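Local structure of UDP-N-acetylglucosamine 4,6-dehydratase (Vibrio fischeri, 3PVZ) at residues L210-I218 against F270-L281. The protein probably acts as an NAD-dependent lyase that removes water from UDP-N-acetylglucosamine, binding its dinucleotide in a Rossmann-type domain. Residues are numbered along the deposited sequence; the frame is centred on the assembly and turned at random.
Sequences LLHGFNQRI and FADIAVKYLKQL
Phe214 and Ala274 bring the CA atoms of helices 210-218 and 270-280 closest, and their pairing illustrates how a ring from one helix can be laid against aliphatic groups of the other, with Ala274 as the small partner here. The helices run in roughly the same direction, inclined by 36°, with their axes 10.9 Å apart. The Phe214 side chain bridges this gap: CG lies anti to the carbonyl carbon (chi1 -59°), which sends the ring across to the second helix. There the Ala274 methyl sits over one face in a CH-pi contact, CB being 4.1 Å from the centroid of the Phe214 ring, while the backbone oxygen of Phe270 and CG2 of Ile273 lie at its edge.

At the N-terminal end of both helices the ring comes from the second helix instead. The Phe270 ring takes CD1 of Leu210 over one face, 4.1 Å from its centroid, and meets CD1 of Leu211 at its edge, in the ring plane; the two leucines thus hold one ring from different directions. Tyr277 carries the other end. With CG anti to the backbone N (chi1 174°), its ring reaches to helix 210-218, where CE2 approaches CB of Phe214 at 3.6 Å and the phenol lies beside Asn215. Beyond it, Ile218 extends CD1 to within 3.6 Å of CD2 of Leu278 and meets Leu281 tip to tip.

Ile224 and Pro227 of strand 224-227 add to the packing on Phe214 and Phe270, and Arg217, which takes no part in this contact, forms a salt bridge with Glu75 of the second subunit. Chemically, the helix pair is joined mainly by dispersion and CH-pi contacts of largely buried carbon, consistent with a hydrophobic core near, but not touching, the NAD-binding residues Val203 and Ser206.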
loop_
_atom_site.group_PDB
_atom_site.type_symbol
_atom_site.label_atom_id
_atom_site.label_comp_id
_atom_site.label_asym_id
_atom_site.label_seq_id
_atom_site.Cartn_x
_atom_site.Cartn_y
_atom_site.Cartn_z
ATOM N N LEU A 210 -12.001 -7.510 6.365
ATOM C CA LEU A 210 -13.008 -7.165 7.350
ATOM C C LEU A 210 -12.489 -7.305 8.777
ATOM O O LEU A 210 -12.736 -6.460 9.620
ATOM C CB LEU A 210 -14.262 -8.012 7.149
ATOM C CG LEU A 210 -15.495 -7.372 6.526
ATOM C CD1 LEU A 210 -16.699 -8.363 6.661
ATOM C CD2 LEU A 210 -15.839 -6.007 7.194
ATOM N N LEU A 211 -11.768 -8.376 9.039
ATOM C CA LEU A 211 -11.235 -8.623 10.362
ATOM C C LEU A 211 -10.236 -7.548 10.747
ATOM O O LEU A 211 -10.222 -7.089 11.868
ATOM C CB LEU A 211 -10.564 -9.992 10.435
ATOM C CG LEU A 211 -11.394 -11.118 11.042
ATOM C CD1 LEU A 211 -12.697 -11.435 10.251
ATOM C CD2 LEU A 211 -10.514 -12.349 11.152
ATOM N N HIS A 212 -9.383 -7.169 9.809
ATOM C CA HIS A 212 -8.439 -6.102 10.048
ATOM C C HIS A 212 -9.234 -4.832 10.351
ATOM O O HIS A 212 -8.849 -4.040 11.200
ATOM C CB HIS A 212 -7.529 -5.907 8.831
ATOM C CG HIS A 212 -6.732 -4.662 8.878
ATOM N ND1 HIS A 212 -5.514 -4.590 9.516
ATOM C CD2 HIS A 212 -6.986 -3.421 8.393
ATOM C CE1 HIS A 212 -5.041 -3.360 9.404
ATOM N NE2 HIS A 212 -5.917 -2.632 8.729
ATOM N N GLY A 213 -10.330 -4.654 9.629
ATOM C CA GLY A 213 -11.278 -3.598 9.939
ATOM C C GLY A 213 -11.770 -3.593 11.398
ATOM O O GLY A 213 -11.908 -2.522 11.993
ATOM N N PHE A 214 -11.996 -4.772 11.987
ATOM C CA PHE A 214 -12.486 -4.816 13.390
ATOM C C PHE A 214 -11.503 -4.119 14.299
ATOM O O PHE A 214 -11.911 -3.305 15.125
ATOM C CB PHE A 214 -12.740 -6.230 13.944
ATOM C CG PHE A 214 -13.745 -7.048 13.185
ATOM C CD1 PHE A 214 -14.638 -6.483 12.312
ATOM C CD2 PHE A 214 -13.800 -8.414 13.394
ATOM C CE1 PHE A 214 -15.557 -7.276 11.637
ATOM C CE2 PHE A 214 -14.722 -9.211 12.723
ATOM C CZ PHE A 214 -15.593 -8.636 11.839
ATOM N N ASN A 215 -10.206 -4.376 14.128
ATOM C CA ASN A 215 -9.176 -3.685 14.921
ATOM C C ASN A 215 -9.298 -2.171 14.792
ATOM O O ASN A 215 -9.184 -1.417 15.768
ATOM C CB ASN A 215 -7.762 -4.083 14.477
ATOM C CG ASN A 215 -7.436 -5.512 14.790
ATOM O OD1 ASN A 215 -7.805 -6.014 15.846
ATOM N ND2 ASN A 215 -6.739 -6.187 13.872
ATOM N N GLN A 216 -9.490 -1.716 13.560
ATOM C CA GLN A 216 -9.513 -0.285 13.310
ATOM C C GLN A 216 -10.713 0.314 13.978
ATOM O O GLN A 216 -10.607 1.317 14.688
ATOM C CB GLN A 216 -9.512 -0.010 11.807
ATOM C CG GLN A 216 -8.262 -0.488 11.112
ATOM C CD GLN A 216 -7.033 0.306 11.515
ATOM O OE1 GLN A 216 -6.182 -0.196 12.239
ATOM N NE2 GLN A 216 -6.935 1.548 11.047
ATOM N N ARG A 217 -11.862 -0.332 13.790
ATOM C CA ARG A 217 -13.081 0.119 14.430
ATOM C C ARG A 217 -12.882 0.208 15.943
ATOM O O ARG A 217 -13.231 1.215 16.550
ATOM C CB ARG A 217 -14.277 -0.791 14.099
ATOM C CG ARG A 217 -14.608 -0.964 12.614
ATOM C CD ARG A 217 -15.203 0.235 11.933
ATOM N NE ARG A 217 -14.299 1.376 11.783
ATOM C CZ ARG A 217 -13.210 1.426 11.008
ATOM N NH1 ARG A 217 -12.784 0.381 10.292
ATOM N NH2 ARG A 217 -12.529 2.550 10.961
ATOM N N ILE A 218 -12.304 -0.813 16.556
ATOM C CA ILE A 218 -12.100 -0.774 18.004
ATOM C C ILE A 218 -11.189 0.385 18.396
ATOM O O ILE A 218 -11.436 1.076 19.381
ATOM C CB ILE A 218 -11.468 -2.071 18.569
ATOM C CG1 ILE A 218 -12.405 -3.264 18.406
ATOM C CG2 ILE A 218 -11.152 -1.897 20.062
ATOM C CD1 ILE A 218 -13.767 -3.061 19.073
ATOM N N PHE A 270 -18.568 -13.988 9.752
ATOM C CA PHE A 270 -17.874 -12.798 10.129
ATOM C C PHE A 270 -18.445 -12.218 11.419
ATOM O O PHE A 270 -17.687 -11.745 12.262
ATOM C CB PHE A 270 -17.944 -11.746 9.011
ATOM C CG PHE A 270 -17.115 -12.081 7.807
ATOM C CD1 PHE A 270 -15.750 -11.935 7.846
ATOM C CD2 PHE A 270 -17.693 -12.572 6.659
ATOM C CE1 PHE A 270 -14.972 -12.251 6.767
ATOM C CE2 PHE A 270 -16.918 -12.898 5.560
ATOM C CZ PHE A 270 -15.541 -12.741 5.615
ATOM N N ALA A 271 -19.771 -12.208 11.536
ATOM C CA ALA A 271 -20.425 -11.753 12.758
ATOM C C ALA A 271 -19.973 -12.584 13.963
ATOM O O ALA A 271 -19.689 -12.044 15.055
ATOM C CB ALA A 271 -21.943 -11.830 12.618
ATOM N N ASP A 272 -19.890 -13.893 13.765
ATOM C CA ASP A 272 -19.492 -14.770 14.838
ATOM C C ASP A 272 -18.048 -14.494 15.278
ATOM O O ASP A 272 -17.774 -14.477 16.476
ATOM C CB ASP A 272 -19.744 -16.224 14.477
ATOM C CG ASP A 272 -21.208 -16.649 14.754
ATOM O OD1 ASP A 272 -21.965 -15.861 15.360
ATOM O OD2 ASP A 272 -21.613 -17.772 14.376
ATOM N N ILE A 273 -17.151 -14.215 14.338
ATOM C CA ILE A 273 -15.777 -13.836 14.712
ATOM C C ILE A 273 -15.797 -12.530 15.474
ATOM O O ILE A 273 -15.108 -12.417 16.464
ATOM C CB ILE A 273 -14.829 -13.643 13.521
ATOM C CG1 ILE A 273 -14.673 -14.920 12.687
ATOM C CG2 ILE A 273 -13.434 -13.189 13.998
ATOM C CD1 ILE A 273 -14.158 -16.109 13.428
ATOM N N ALA A 274 -16.586 -11.549 15.034
ATOM C CA ALA A 274 -16.663 -10.267 15.762
ATOM C C ALA A 274 -17.079 -10.452 17.230
ATOM O O ALA A 274 -16.431 -9.950 18.135
ATOM C CB ALA A 274 -17.606 -9.254 15.051
ATOM N N VAL A 275 -18.147 -11.185 17.465
ATOM C CA VAL A 275 -18.577 -11.448 18.831
ATOM C C VAL A 275 -17.438 -12.093 19.647
ATOM O O VAL A 275 -17.067 -11.569 20.698
ATOM C CB VAL A 275 -19.817 -12.324 18.853
ATOM C CG1 VAL A 275 -20.241 -12.586 20.259
ATOM C CG2 VAL A 275 -20.936 -11.649 18.076
ATOM N N LYS A 276 -16.829 -13.176 19.141
ATOM C CA LYS A 276 -15.707 -13.806 19.853
ATOM C C LYS A 276 -14.617 -12.809 20.191
ATOM O O LYS A 276 -14.012 -12.879 21.262
ATOM C CB LYS A 276 -15.082 -14.933 19.037
ATOM C CG LYS A 276 -15.838 -16.234 19.145
ATOM C CD LYS A 276 -15.580 -17.155 17.929
ATOM C CE LYS A 276 -16.737 -18.160 17.705
ATOM N NZ LYS A 276 -16.679 -19.366 18.593
ATOM N N TYR A 277 -14.369 -11.907 19.249
ATOM C CA TYR A 277 -13.281 -10.974 19.314
ATOM C C TYR A 277 -13.562 -9.863 20.338
ATOM O O TYR A 277 -12.682 -9.500 21.117
ATOM C CB TYR A 277 -13.045 -10.431 17.913
ATOM C CG TYR A 277 -12.039 -9.326 17.809
ATOM C CD1 TYR A 277 -10.729 -9.499 18.214
ATOM C CD2 TYR A 277 -12.400 -8.109 17.276
ATOM C CE1 TYR A 277 -9.812 -8.487 18.105
ATOM C CE2 TYR A 277 -11.507 -7.102 17.166
ATOM C CZ TYR A 277 -10.217 -7.286 17.575
ATOM O OH TYR A 277 -9.365 -6.235 17.442
ATOM N N LEU A 278 -14.793 -9.361 20.349
ATOM C CA LEU A 278 -15.233 -8.398 21.368
ATOM C C LEU A 278 -15.201 -8.993 22.770
ATOM O O LEU A 278 -14.814 -8.323 23.696
ATOM C CB LEU A 278 -16.637 -7.894 21.063
ATOM C CG LEU A 278 -16.737 -6.981 19.852
ATOM C CD1 LEU A 278 -18.185 -6.715 19.458
ATOM C CD2 LEU A 278 -16.013 -5.692 20.138
ATOM N N LYS A 279 -15.584 -10.255 22.929
ATOM C CA LYS A 279 -15.540 -10.900 24.253
ATOM C C LYS A 279 -14.107 -11.092 24.718
ATOM O O LYS A 279 -13.808 -10.912 25.893
ATOM C CB LYS A 279 -16.250 -12.246 24.241
ATOM C CG LYS A 279 -17.714 -12.135 23.886
ATOM C CD LYS A 279 -18.500 -13.278 24.489
ATOM C CE LYS A 279 -19.961 -13.248 24.076
ATOM N NZ LYS A 279 -20.527 -14.602 24.270
ATOM N N GLN A 280 -13.221 -11.448 23.791
ATOM C CA GLN A 280 -11.799 -11.591 24.115
ATOM C C GLN A 280 -11.202 -10.225 24.532
ATOM O O GLN A 280 -10.263 -10.179 25.310
ATOM C CB GLN A 280 -11.019 -12.249 22.952
ATOM C CG GLN A 280 -10.110 -13.423 23.379
ATOM C CD GLN A 280 -9.597 -14.284 22.203
ATOM O OE1 GLN A 280 -10.072 -15.410 21.981
ATOM N NE2 GLN A 280 -8.613 -13.759 21.462
ATOM N N LEU A 281 -11.770 -9.127 24.020
ATOM C CA LEU A 281 -11.402 -7.747 24.406
ATOM C C LEU A 281 -12.147 -7.250 25.663
ATOM O O LEU A 281 -11.896 -6.150 26.147
ATOM C CB LEU A 281 -11.684 -6.775 23.234
ATOM C CG LEU A 281 -10.582 -6.426 22.213
ATOM C CD1 LEU A 281 -9.476 -7.468 22.189
ATOM C CD2 LEU A 281 -11.160 -6.216 20.812
#